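Local coordinates for glutaredoxin related protein (Sulfolobus solfataricus, PDB 4MNN) that probably acts as an atypical protein disulfide oxidoreductase of the glutaredoxin family, exchanging thiols and disulfides on a thioredoxin fold, at residues I67-W72 with K113-A118; P109-C114 with S152-I157; Q22-D27 with N43-P48. One frame throughout, in Å; residues are numbered along the deposited sequence.

Interaction 1: I67-W72 with K113-A118; sequences IANELW and KCPITA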
loop_
_atom_site.group_PDB
_atom_site.type_symbol
_atom_site.label_atom_id
_atom_site.label_comp_id
_atom_site.label_asym_id
_atom_site.label_seq_id
_atom_site.Cartn_x
_atom_site.Cartn_y
_atom_site.Cartn_z
ATOM N N ILE A 67 -2.762 5.023 8.366
ATOM C CA ILE A 67 -3.588 4.929 9.571
ATOM C C ILE A 67 -5.058 5.215 9.256
ATOM O O ILE A 67 -5.438 5.227 8.085
ATOM C CB ILE A 67 -3.076 5.870 10.696
ATOM C CG1 ILE A 67 -2.556 7.182 10.104
ATOM C CG2 ILE A 67 -1.925 5.162 11.469
ATOM C CD1 ILE A 67 -3.561 7.972 9.316
ATOM N N ALA A 68 -5.875 5.437 10.291
ATOM C CA ALA A 68 -7.318 5.671 10.094
ATOM C C ALA A 68 -7.912 4.532 9.265
ATOM O O ALA A 68 -7.571 3.368 9.508
ATOM C CB ALA A 68 -7.585 7.034 9.427
ATOM N N ASN A 69 -8.767 4.815 8.285
ATOM C CA ASN A 69 -9.362 3.691 7.548
ATOM C C ASN A 69 -8.444 2.940 6.560
ATOM O O ASN A 69 -8.858 1.945 5.931
ATOM C CB ASN A 69 -10.721 4.106 6.908
ATOM C CG ASN A 69 -10.585 4.952 5.644
ATOM O OD1 ASN A 69 -11.596 5.338 5.027
ATOM N ND2 ASN A 69 -9.365 5.255 5.261
ATOM N N GLU A 70 -7.193 3.387 6.445
ATOM C CA GLU A 70 -6.229 2.703 5.566
ATOM C C GLU A 70 -5.438 1.646 6.345
ATOM O O GLU A 70 -4.734 0.802 5.770
ATOM C CB GLU A 70 -5.255 3.720 4.937
ATOM C CG GLU A 70 -5.933 4.647 3.918
ATOM C CD GLU A 70 -6.492 3.900 2.686
ATOM O OE1 GLU A 70 -6.000 2.804 2.346
ATOM O OE2 GLU A 70 -7.422 4.429 2.014
ATOM N N LEU A 71 -5.557 1.650 7.667
ATOM C CA LEU A 71 -4.795 0.662 8.424
ATOM C C LEU A 71 -5.290 -0.778 8.207
ATOM O O LEU A 71 -4.484 -1.702 8.090
ATOM C CB LEU A 71 -4.831 0.982 9.935
ATOM C CG LEU A 71 -4.056 -0.036 10.798
ATOM C CD1 LEU A 71 -2.563 0.020 10.457
ATOM C CD2 LEU A 71 -4.249 0.287 12.285
ATOM N N TRP A 72 -6.604 -0.970 8.174
ATOM C CA TRP A 72 -7.145 -2.306 8.028
ATOM C C TRP A 72 -6.691 -2.953 6.718
ATOM O O TRP A 72 -6.215 -4.107 6.722
ATOM C CB TRP A 72 -8.671 -2.237 8.162
ATOM C CG TRP A 72 -9.387 -3.525 7.887
ATOM C CD1 TRP A 72 -9.100 -4.766 8.401
ATOM C CD2 TRP A 72 -10.514 -3.697 7.025
ATOM N NE1 TRP A 72 -9.986 -5.702 7.902
ATOM C CE2 TRP A 72 -10.865 -5.071 7.056
ATOM C CE3 TRP A 72 -11.271 -2.820 6.228
ATOM C CZ2 TRP A 72 -11.930 -5.592 6.316
ATOM C CZ3 TRP A 72 -12.336 -3.344 5.490
ATOM C CH2 TRP A 72 -12.653 -4.718 5.546
ATOM N N LYS A 113 -14.476 5.296 -0.242
ATOM C CA LYS A 113 -14.110 4.277 -1.199
ATOM C C LYS A 113 -12.630 4.003 -1.324
ATOM O O LYS A 113 -12.255 3.078 -2.010
ATOM C CB LYS A 113 -14.673 4.592 -2.602
ATOM C CG LYS A 113 -16.174 4.447 -2.740
ATOM C CD LYS A 113 -16.640 4.665 -4.166
ATOM C CE LYS A 113 -16.312 6.074 -4.657
ATOM N NZ LYS A 113 -16.908 7.175 -3.829
ATOM N N CYS A 114 -11.782 4.759 -0.648
ATOM C CA CYS A 114 -10.351 4.527 -0.826
ATOM C C CYS A 114 -9.847 3.184 -0.310
ATOM O O CYS A 114 -9.085 2.529 -0.987
ATOM C CB CYS A 114 -9.532 5.656 -0.194
ATOM S SG CYS A 114 -9.668 7.281 -1.049
ATOM N N PRO A 115 -10.269 2.768 0.894
ATOM C CA PRO A 115 -9.775 1.476 1.377
ATOM C C PRO A 115 -10.172 0.310 0.498
ATOM O O PRO A 115 -9.441 -0.660 0.405
ATOM C CB PRO A 115 -10.313 1.396 2.817
ATOM C CG PRO A 115 -11.485 2.361 2.828
ATOM C CD PRO A 115 -10.995 3.502 1.947
ATOM N N ILE A 116 -11.333 0.408 -0.143
ATOM C CA ILE A 116 -11.811 -0.642 -1.029
ATOM C C ILE A 116 -10.857 -0.710 -2.239
ATOM O O ILE A 116 -10.450 -1.792 -2.672
ATOM C CB ILE A 116 -13.259 -0.331 -1.498
ATOM C CG1 ILE A 116 -14.107 0.101 -0.287
ATOM C CG2 ILE A 116 -13.848 -1.535 -2.196
ATOM C CD1 ILE A 116 -15.546 0.498 -0.601
ATOM N N THR A 117 -10.476 0.451 -2.767
ATOM C CA THR A 117 -9.572 0.478 -3.925
ATOM C C THR A 117 -8.164 0.036 -3.577
ATOM O O THR A 117 -7.538 -0.676 -4.348
ATOM C CB THR A 117 -9.562 1.864 -4.555
ATOM O OG1 THR A 117 -10.922 2.220 -4.844
ATOM C CG2 THR A 117 -8.781 1.846 -5.910
ATOM N N ALA A 118 -7.650 0.481 -2.433
ATOM C CA ALA A 118 -6.326 0.037 -2.016
ATOM C C ALA A 118 -6.289 -1.484 -1.869
ATOM O O ALA A 118 -5.347 -2.141 -2.308
ATOM C CB ALA A 118 -5.948 0.665 -0.716
#
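The carboxylate of Glu70 meets the first turn of helix 114-127 with its oxygen edge, and Pro115 lies toward one of its faces. At the edge, close to the carboxylate plane, are two CB atoms. OE2 lies 3.3 Å from CB of Cys114. OE1 lies 3.7 Å from CB of Ala118, one helical turn further on. The ring of Pro115 lies off one face of the carboxylate, its CD 3.7 Å from Glu70 OE2. The side chain of Asn69 crosses the same proline at about a right angle, and its CG is 3.9 Å from Pro115 CG. The backbone O of Asn69 adds a contact of 3.5 Å to Pro115 CB.

The Glu70 chain is bent. CG stands beside the backbone N (chi1 -69°), and a second turn at chi2 (-63°) brings the carboxylate across to the helix. Val107 of strand 101-107 touches both Glu70 and Cys114 and backs this buried region. Within the helix, Lys113 O accepts from both N and OG1 of Thr117.

No hydrogen bond joins the two segments. Pro115 N has no hydrogen to give to OE2, although the two are 3.5 Å apart. The contact is van der Waals packing of Asn69 and Glu70 on the first helical turn. It sets a buried acidic group against Cys114, Pro115 and Ala118, with no hydrogen bond from residues 113-118, close to the disulfide of Cys114 with Cys111.

Interaction 2: P109-C114 with S152-I157; sequences PDCTKC and SVPKII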
loop_
_atom_site.group_PDB
_atom_site.type_symbol
_atom_site.label_atom_id
_atom_site.label_comp_id
_atom_site.label_asym_id
_atom_site.label_seq_id
_atom_site.Cartn_x
_atom_site.Cartn_y
_atom_site.Cartn_z
ATOM N N PRO A 109 -7.470 10.163 4.213
ATOM C CA PRO A 109 -8.103 9.466 5.339
ATOM C C PRO A 109 -9.628 9.590 5.292
ATOM O O PRO A 109 -10.344 8.605 5.475
ATOM C CB PRO A 109 -7.510 10.172 6.559
ATOM C CG PRO A 109 -6.121 10.464 6.116
ATOM C CD PRO A 109 -6.343 10.991 4.681
ATOM N N ASP A 110 -10.127 10.801 5.027
ATOM C CA ASP A 110 -11.575 11.022 4.960
ATOM C C ASP A 110 -12.039 10.561 3.596
ATOM O O ASP A 110 -12.374 11.379 2.728
ATOM C CB ASP A 110 -11.898 12.511 5.133
ATOM C CG ASP A 110 -13.398 12.783 5.246
ATOM O OD1 ASP A 110 -13.780 13.965 5.121
ATOM O OD2 ASP A 110 -14.199 11.830 5.461
ATOM N N CYS A 111 -12.059 9.244 3.391
ATOM C CA CYS A 111 -12.457 8.734 2.094
ATOM C C CYS A 111 -13.064 7.348 2.217
ATOM O O CYS A 111 -12.378 6.391 2.559
ATOM C CB CYS A 111 -11.232 8.710 1.163
ATOM S SG CYS A 111 -11.534 7.998 -0.480
ATOM N N THR A 112 -14.351 7.253 1.911
ATOM C CA THR A 112 -15.051 5.990 2.022
ATOM C C THR A 112 -14.628 4.936 1.033
ATOM O O THR A 112 -14.425 3.795 1.420
ATOM C CB THR A 112 -16.584 6.194 1.908
ATOM O OG1 THR A 112 -17.030 6.981 3.015
ATOM C CG2 THR A 112 -17.308 4.854 1.924
ATOM N N LYS A 113 -14.476 5.296 -0.242
ATOM C CA LYS A 113 -14.110 4.277 -1.199
ATOM C C LYS A 113 -12.630 4.003 -1.324
ATOM O O LYS A 113 -12.255 3.078 -2.010
ATOM C CB LYS A 113 -14.673 4.592 -2.602
ATOM C CG LYS A 113 -16.174 4.447 -2.740
ATOM C CD LYS A 113 -16.640 4.665 -4.166
ATOM C CE LYS A 113 -16.312 6.074 -4.657
ATOM N NZ LYS A 113 -16.908 7.175 -3.829
ATOM N N CYS A 114 -11.782 4.759 -0.648
ATOM C CA CYS A 114 -10.351 4.527 -0.826
ATOM C C CYS A 114 -9.847 3.184 -0.310
ATOM O O CYS A 114 -9.085 2.529 -0.987
ATOM C CB CYS A 114 -9.532 5.656 -0.194
ATOM S SG CYS A 114 -9.668 7.281 -1.049
ATOM N N SER A 152 -11.010 14.780 -6.298
ATOM C CA SER A 152 -11.623 13.746 -5.464
ATOM C C SER A 152 -10.781 12.447 -5.456
ATOM O O SER A 152 -9.972 12.158 -6.383
ATOM C CB SER A 152 -13.047 13.447 -5.941
ATOM O OG SER A 152 -13.064 12.752 -7.189
ATOM N N VAL A 153 -10.974 11.670 -4.397
ATOM C CA VAL A 153 -10.286 10.375 -4.262
ATOM C C VAL A 153 -11.379 9.336 -3.959
ATOM O O VAL A 153 -12.488 9.708 -3.561
ATOM C CB VAL A 153 -9.235 10.426 -3.127
ATOM C CG1 VAL A 153 -8.050 11.318 -3.536
ATOM C CG2 VAL A 153 -9.877 11.030 -1.800
ATOM N N PRO A 154 -11.114 8.039 -4.209
ATOM C CA PRO A 154 -9.860 7.525 -4.766
ATOM C C PRO A 154 -9.716 7.903 -6.235
ATOM O O PRO A 154 -10.717 8.086 -6.948
ATOM C CB PRO A 154 -10.003 6.005 -4.615
ATOM C CG PRO A 154 -11.500 5.801 -4.764
ATOM C CD PRO A 154 -12.037 6.924 -3.897
ATOM N N LYS A 155 -8.469 8.010 -6.698
ATOM C CA LYS A 155 -8.219 8.317 -8.105
ATOM C C LYS A 155 -6.986 7.494 -8.519
ATOM O O LYS A 155 -5.967 7.553 -7.847
ATOM C CB LYS A 155 -7.934 9.819 -8.295
ATOM C CG LYS A 155 -7.727 10.191 -9.794
ATOM C CD LYS A 155 -8.964 9.820 -10.656
ATOM C CE LYS A 155 -8.716 10.096 -12.155
ATOM N NZ LYS A 155 -9.849 9.596 -13.054
ATOM N N ILE A 156 -7.094 6.715 -9.600
ATOM C CA ILE A 156 -5.962 5.896 -10.032
ATOM C C ILE A 156 -5.403 6.514 -11.301
ATOM O O ILE A 156 -6.162 6.924 -12.197
ATOM C CB ILE A 156 -6.387 4.439 -10.383
ATOM C CG1 ILE A 156 -7.133 3.789 -9.201
ATOM C CG2 ILE A 156 -5.159 3.628 -10.727
ATOM C CD1 ILE A 156 -7.835 2.417 -9.581
ATOM N N ILE A 157 -4.083 6.604 -11.344
ATOM C CA ILE A 157 -3.360 7.137 -12.502
ATOM C C ILE A 157 -2.537 5.982 -13.066
ATOM O O ILE A 157 -1.773 5.344 -12.347
ATOM C CB ILE A 157 -2.387 8.287 -12.086
ATOM C CG1 ILE A 157 -3.169 9.414 -11.410
ATOM C CG2 ILE A 157 -1.599 8.796 -13.340
ATOM C CD1 ILE A 157 -4.209 10.094 -12.291
#
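Sulfur packing on apolar carbon makes up most of this contact. Cys111 and Cys114 form a disulfide, SG to SG 2.1 Å, and Pro154 lies against it. Its ring carbon CD comes 3.6 Å from Cys111 SG and 3.7 Å from Cys114 SG, so it touches both sulfurs almost equally. Pro154 CB adds a contact of 3.8 Å to Cys114 SG. Val153 joins in through CB, which meets Cys114 SG, and through its CG2 methyl, which is 3.7 Å from Cys111 SG and also reaches Cys114 SG. The two cysteines bring their sulfurs together by different routes. In Cys111, SG lies trans to the backbone N, beside the carbonyl carbon (chi1 176°), while in Cys114 it stays beside the N (chi1 -69°).

A second set of contacts pairs sulfur with backbone atoms. Cys114 SG lies 3.6 Å from Pro154 N, and Cys111 SG lies 3.7 Å from Val153 O. No hydrogen bond crosses between the segments.

Aliphatic packing closes one flank. CB of Lys113 rests 3.8 Å from Pro154 CD. Thr117 of helix 114-127 also touches the proline.

The peptide bond from Val153 to Pro154 is cis. Just after it, strand 155-158 begins and pairs with strand 101-107, as in the backbone bonds of Lys155 with Phe106. The proline is thus held between the sheet edge and the helix start. A cis-proline loop facing a CxxC disulfide at the start of a helix is the hallmark of thioredoxin-fold thiol-disulfide oxidoreductases. Here it marks the probable redox site, captured in its oxidised form.

Interaction 3: Q22-D27 with N43-P48; sequences QQCNGD and NNCKKP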
loop_
_atom_site.group_PDB
_atom_site.type_symbol
_atom_site.label_atom_id
_atom_site.label_comp_id
_atom_site.label_asym_id
_atom_site.label_seq_id
_atom_site.Cartn_x
_atom_site.Cartn_y
_atom_site.Cartn_z
ATOM N N GLN A 22 9.899 -1.430 5.087
ATOM C CA GLN A 22 10.927 -0.403 5.199
ATOM C C GLN A 22 10.126 0.869 5.397
ATOM O O GLN A 22 9.210 1.157 4.633
ATOM C CB GLN A 22 11.754 -0.262 3.930
ATOM C CG GLN A 22 12.462 -1.529 3.515
ATOM C CD GLN A 22 13.384 -1.270 2.339
ATOM O OE1 GLN A 22 13.027 -0.539 1.423
ATOM N NE2 GLN A 22 14.564 -1.862 2.363
ATOM N N GLN A 23 10.470 1.664 6.395
ATOM C CA GLN A 23 9.663 2.858 6.596
ATOM C C GLN A 23 10.470 4.014 7.104
ATOM O O GLN A 23 11.574 3.808 7.568
ATOM C CB GLN A 23 8.603 2.569 7.663
ATOM C CG GLN A 23 9.182 2.347 9.084
ATOM C CD GLN A 23 9.336 3.653 9.894
ATOM O OE1 GLN A 23 8.533 4.592 9.758
ATOM N NE2 GLN A 23 10.348 3.702 10.749
ATOM N N CYS A 24 9.914 5.219 6.996
ATOM C CA CYS A 24 10.538 6.358 7.647
ATOM C C CYS A 24 9.469 7.355 8.032
ATOM O O CYS A 24 8.408 7.463 7.394
ATOM C CB CYS A 24 11.617 7.023 6.808
ATOM S SG CYS A 24 11.071 7.332 5.130
ATOM N N ASN A 25 9.743 8.059 9.122
ATOM C CA ASN A 25 8.866 9.071 9.662
ATOM C C ASN A 25 7.540 8.539 10.210
ATOM O O ASN A 25 6.580 9.277 10.351
ATOM C CB ASN A 25 8.651 10.182 8.623
ATOM C CG ASN A 25 9.959 10.923 8.263
ATOM O OD1 ASN A 25 11.068 10.516 8.662
ATOM N ND2 ASN A 25 9.831 12.011 7.491
ATOM N N GLY A 26 7.498 7.250 10.519
ATOM C CA GLY A 26 6.293 6.707 11.118
ATOM C C GLY A 26 6.774 5.805 12.231
ATOM O O GLY A 26 6.131 4.804 12.544
ATOM N N ASP A 27 7.886 6.200 12.866
ATOM C CA ASP A 27 8.524 5.357 13.886
ATOM C C ASP A 27 7.627 4.886 15.012
ATOM O O ASP A 27 7.665 3.720 15.367
ATOM C CB ASP A 27 9.729 6.062 14.564
ATOM C CG ASP A 27 10.874 6.382 13.610
ATOM O OD1 ASP A 27 10.770 6.077 12.400
ATOM O OD2 ASP A 27 11.898 6.952 14.087
ATOM N N ASN A 43 16.599 6.342 6.186
ATOM C CA ASN A 43 17.127 7.628 6.601
ATOM C C ASN A 43 16.865 8.753 5.608
ATOM O O ASN A 43 16.609 8.516 4.425
ATOM C CB ASN A 43 18.654 7.545 6.800
ATOM C CG ASN A 43 19.065 6.484 7.801
ATOM O OD1 ASN A 43 18.667 6.526 8.953
ATOM N ND2 ASN A 43 19.871 5.529 7.363
ATOM N N ASN A 44 16.936 9.975 6.136
ATOM C CA ASN A 44 16.812 11.221 5.396
ATOM C C ASN A 44 15.512 11.457 4.622
ATOM O O ASN A 44 15.549 11.940 3.482
ATOM C CB ASN A 44 18.025 11.347 4.443
ATOM C CG ASN A 44 19.365 11.198 5.167
ATOM O OD1 ASN A 44 19.642 11.916 6.129
ATOM N ND2 ASN A 44 20.211 10.251 4.700
ATOM N N CYS A 45 14.369 11.124 5.225
ATOM C CA CYS A 45 13.083 11.304 4.557
ATOM C C CYS A 45 12.410 12.626 4.906
ATOM O O CYS A 45 12.250 12.966 6.081
ATOM C CB CYS A 45 12.103 10.163 4.909
ATOM S SG CYS A 45 12.594 8.487 4.400
ATOM N N LYS A 46 11.977 13.368 3.888
ATOM C CA LYS A 46 11.290 14.635 4.125
ATOM C C LYS A 46 9.826 14.385 4.468
ATOM O O LYS A 46 9.186 15.181 5.184
ATOM C CB LYS A 46 11.404 15.518 2.883
ATOM C CG LYS A 46 12.848 15.705 2.448
ATOM C CD LYS A 46 12.985 16.613 1.230
ATOM C CE LYS A 46 14.456 16.895 0.960
ATOM N NZ LYS A 46 14.685 17.508 -0.391
ATOM N N LYS A 47 9.286 13.279 3.951
ATOM C CA LYS A 47 7.897 12.917 4.227
ATOM C C LYS A 47 7.862 11.410 4.515
ATOM O O LYS A 47 8.720 10.668 4.093
ATOM C CB LYS A 47 7.001 13.255 3.034
ATOM C CG LYS A 47 6.768 14.777 2.786
ATOM C CD LYS A 47 5.905 14.946 1.533
ATOM C CE LYS A 47 5.447 16.379 1.299
ATOM N NZ LYS A 47 4.788 16.948 2.494
ATOM N N PRO A 48 6.854 10.957 5.232
ATOM C CA PRO A 48 6.768 9.532 5.558
ATOM C C PRO A 48 6.490 8.584 4.398
ATOM O O PRO A 48 5.865 8.960 3.382
ATOM C CB PRO A 48 5.641 9.492 6.610
ATOM C CG PRO A 48 4.781 10.668 6.266
ATOM C CD PRO A 48 5.776 11.735 5.874
HETATM O O HOH W 1 13.820 10.285 8.081
#
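Asn25 packs its CB against Pro48, 3.7 Å from the proline CB, and then runs on to Cys45. Its CG lies beside the backbone N (chi1 -63°), which carries the amide over the Cys45 backbone, with CG 3.8 Å from Cys45 O. The two ends of that amide are used separately. ND2 gives a hydrogen bond to Cys45 O at 3.0 Å, with an N-H...O angle of 156°. The donor stands above the carbonyl plane and so misses the lone pairs. OD1 accepts from a water at 2.8 Å, and the same water accepts from Cys45 N.

Next to this grip, Cys24 at the end of strand 19-24 is joined to Cys45 by a disulfide, SG to SG 2.0 Å, with an S-S torsion of -86°. Cys24 O also receives a CA-H...O contact from Pro48 CA at 3.2 Å. The Cys24 backbone pairs with Leu49 of the neighbouring strand.

Cys45 is thus held covalently through its sulfur, directly at its O and through a water at its N. The disulfide ties the loop covalently to the end of strand 19-24, and the Asn25 bonds add a polar link that would not depend on it.

Overall arrangement
Along the chain, interaction 3 comes first, in the first thioredoxin-like half. Interaction 1 joins the first half to the second, and interaction 2 lies wholly in the second. Interactions 1 and 2 share Lys113 and Cys114, touch each other, and have centres about 9 Å apart. Together they place the turn before helix 71-83 and the cis-proline loop against the start of helix 114-127. Interaction 3 stands apart, its centre about 20 Å from that of interaction 1 and 23 Å from that of interaction 2. Interactions 2 and 3 reach the same mixed sheet. The protein therefore carries two separate disulfides, of which only that of interaction 2 has the CxxC pattern.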